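Local structure of serine racemase (Enterococcus faecalis, 4ECL) at residues 247-252 and 333-338. The protein is a racemase of the alanine racemase family, its cytoplasmic domain pairing a TIM-barrel-like domain with a mostly beta C-terminal domain. Residues are numbered along the deposited sequence; the frame is centred on the assembly and turned at random.
Sequences LKAKVV and ATLIGK
Leu247 faces two residues at once, Leu335 and Ile336, and this classic beta bulge interrupts an antiparallel pairing in the C-terminal beta domain of the alanine racemase fold. The carbonyl oxygen of Leu247 accepts from both amides: Leu335 N approaches nearly along the C=O axis at 2.7 Å, whereas Ile336 N lies in the carbonyl plane on a lone pair, at a longer 3.3 Å from Leu247 O. Leu247 N in turn donates to Ile336 O. A branched apolar side chain suits this buried position: CB of Leu247 rests 3.8 Å from CB of Ile336, while CG, turned anti to the backbone N (chi1 176°), carries CD2 against CB of Leu335, the two side chains crossing at an angle. Phe288 extends this apolar patch, touching both leucines.

Lys248 and Thr334 form a non-hydrogen-bonded pair, their side chains side by side on the other face of the sheet. The partly exposed lysine bends at chi2 (-86°), bringing CD past the threonine hydroxyl and NZ to a hydrogen bond of 3.0 Å with Thr334 OG1; the small hydroxyl of the buried threonine gives that amine an acceptor. Strand 7-11 pairs with the other edge of strand 245-257, where Tyr8 and Lys248 are joined by backbone hydrogen bonding.

Ala249 returns to the face of Leu247 and makes a hydrogen-bonded pair with Ala333, each residue's N donating to the other's O. CB of Ala333 lies 3.3 Å from Ala249 O. Beyond Ala249 the pairing with 333-338 ends: Lys250 bonds through its backbone to Arg6, and Val251 to Gly330 and Ser331, just ahead of strand 332-334. The small side chain of Ala249 suits its buried place, where Leu335 CD1 packs 3.9 Å from Ala249 CB.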
# COMPACT_ATOMS: atom_id res chain seq x y z
N LEU A 247 -5.47 -12.08 -7.73
CA LEU A 247 -4.33 -12.08 -6.81
C LEU A 247 -3.96 -13.51 -6.39
O LEU A 247 -4.79 -14.25 -5.86
CB LEU A 247 -4.64 -11.25 -5.57
CG LEU A 247 -3.58 -11.22 -4.45
CD1 LEU A 247 -2.29 -10.58 -4.92
CD2 LEU A 247 -4.13 -10.52 -3.22
N LYS A 248 -2.70 -13.88 -6.62
CA LYS A 248 -2.27 -15.28 -6.49
C LYS A 248 -1.01 -15.40 -5.64
O LYS A 248 -0.22 -14.46 -5.55
CB LYS A 248 -1.96 -15.87 -7.86
CG LYS A 248 -3.02 -15.69 -8.90
CD LYS A 248 -4.06 -16.78 -8.85
CE LYS A 248 -4.94 -16.71 -10.09
NZ LYS A 248 -5.92 -17.82 -10.17
N ALA A 249 -0.81 -16.57 -5.03
CA ALA A 249 0.41 -16.84 -4.27
C ALA A 249 0.66 -18.34 -4.18
O ALA A 249 -0.28 -19.12 -4.05
CB ALA A 249 0.34 -16.20 -2.88
N LYS A 250 1.93 -18.74 -4.26
CA LYS A 250 2.30 -20.16 -4.22
C LYS A 250 2.74 -20.65 -2.84
O LYS A 250 3.59 -20.03 -2.21
CB LYS A 250 3.38 -20.46 -5.27
CG LYS A 250 2.79 -20.54 -6.68
CD LYS A 250 3.87 -20.57 -7.75
CE LYS A 250 3.25 -20.54 -9.14
NZ LYS A 250 4.30 -20.60 -10.19
N VAL A 251 2.15 -21.76 -2.40
CA VAL A 251 2.49 -22.39 -1.12
C VAL A 251 3.99 -22.68 -1.02
O VAL A 251 4.59 -23.24 -1.93
CB VAL A 251 1.74 -23.73 -0.92
CG1 VAL A 251 2.13 -24.35 0.40
CG2 VAL A 251 0.22 -23.54 -1.01
N VAL A 252 4.59 -22.30 0.10
CA VAL A 252 6.02 -22.49 0.29
C VAL A 252 6.31 -23.55 1.33
O VAL A 252 7.45 -24.01 1.46
CB VAL A 252 6.71 -21.19 0.72
CG1 VAL A 252 6.63 -20.17 -0.40
CG2 VAL A 252 6.06 -20.66 1.99
N ALA A 333 -2.43 -20.57 -4.68
CA ALA A 333 -3.57 -20.09 -3.92
C ALA A 333 -4.13 -18.83 -4.60
O ALA A 333 -3.38 -17.92 -4.97
CB ALA A 333 -3.15 -19.77 -2.49
N THR A 334 -5.45 -18.78 -4.74
CA THR A 334 -6.13 -17.63 -5.33
C THR A 334 -6.76 -16.81 -4.20
O THR A 334 -7.68 -17.28 -3.53
CB THR A 334 -7.19 -18.12 -6.33
OG1 THR A 334 -6.52 -18.76 -7.43
CG2 THR A 334 -8.03 -16.97 -6.87
N LEU A 335 -6.23 -15.62 -3.96
CA LEU A 335 -6.75 -14.77 -2.89
C LEU A 335 -7.84 -13.85 -3.42
O LEU A 335 -8.73 -13.42 -2.68
CB LEU A 335 -5.62 -13.94 -2.26
CG LEU A 335 -4.51 -14.74 -1.56
CD1 LEU A 335 -3.44 -15.21 -2.56
CD2 LEU A 335 -3.88 -13.94 -0.43
N ILE A 336 -7.75 -13.54 -4.70
CA ILE A 336 -8.79 -12.81 -5.40
C ILE A 336 -8.86 -13.44 -6.77
O ILE A 336 -7.82 -13.54 -7.44
CB ILE A 336 -8.44 -11.31 -5.58
CG1 ILE A 336 -8.42 -10.57 -4.24
CG2 ILE A 336 -9.45 -10.64 -6.52
CD1 ILE A 336 -7.96 -9.13 -4.35
N GLY A 337 -10.05 -13.87 -7.19
CA GLY A 337 -10.20 -14.51 -8.48
C GLY A 337 -10.95 -15.84 -8.46
O GLY A 337 -11.63 -16.17 -7.49
N LYS A 338 -10.82 -16.60 -9.55
CA LYS A 338 -11.55 -17.86 -9.72
C LYS A 338 -10.63 -19.07 -9.67
O LYS A 338 -9.48 -19.01 -10.12
CB LYS A 338 -12.27 -17.91 -11.07
CG LYS A 338 -13.31 -16.85 -11.31
CD LYS A 338 -13.98 -17.06 -12.67
CE LYS A 338 -14.69 -15.80 -13.19
NZ LYS A 338 -13.73 -14.70 -13.54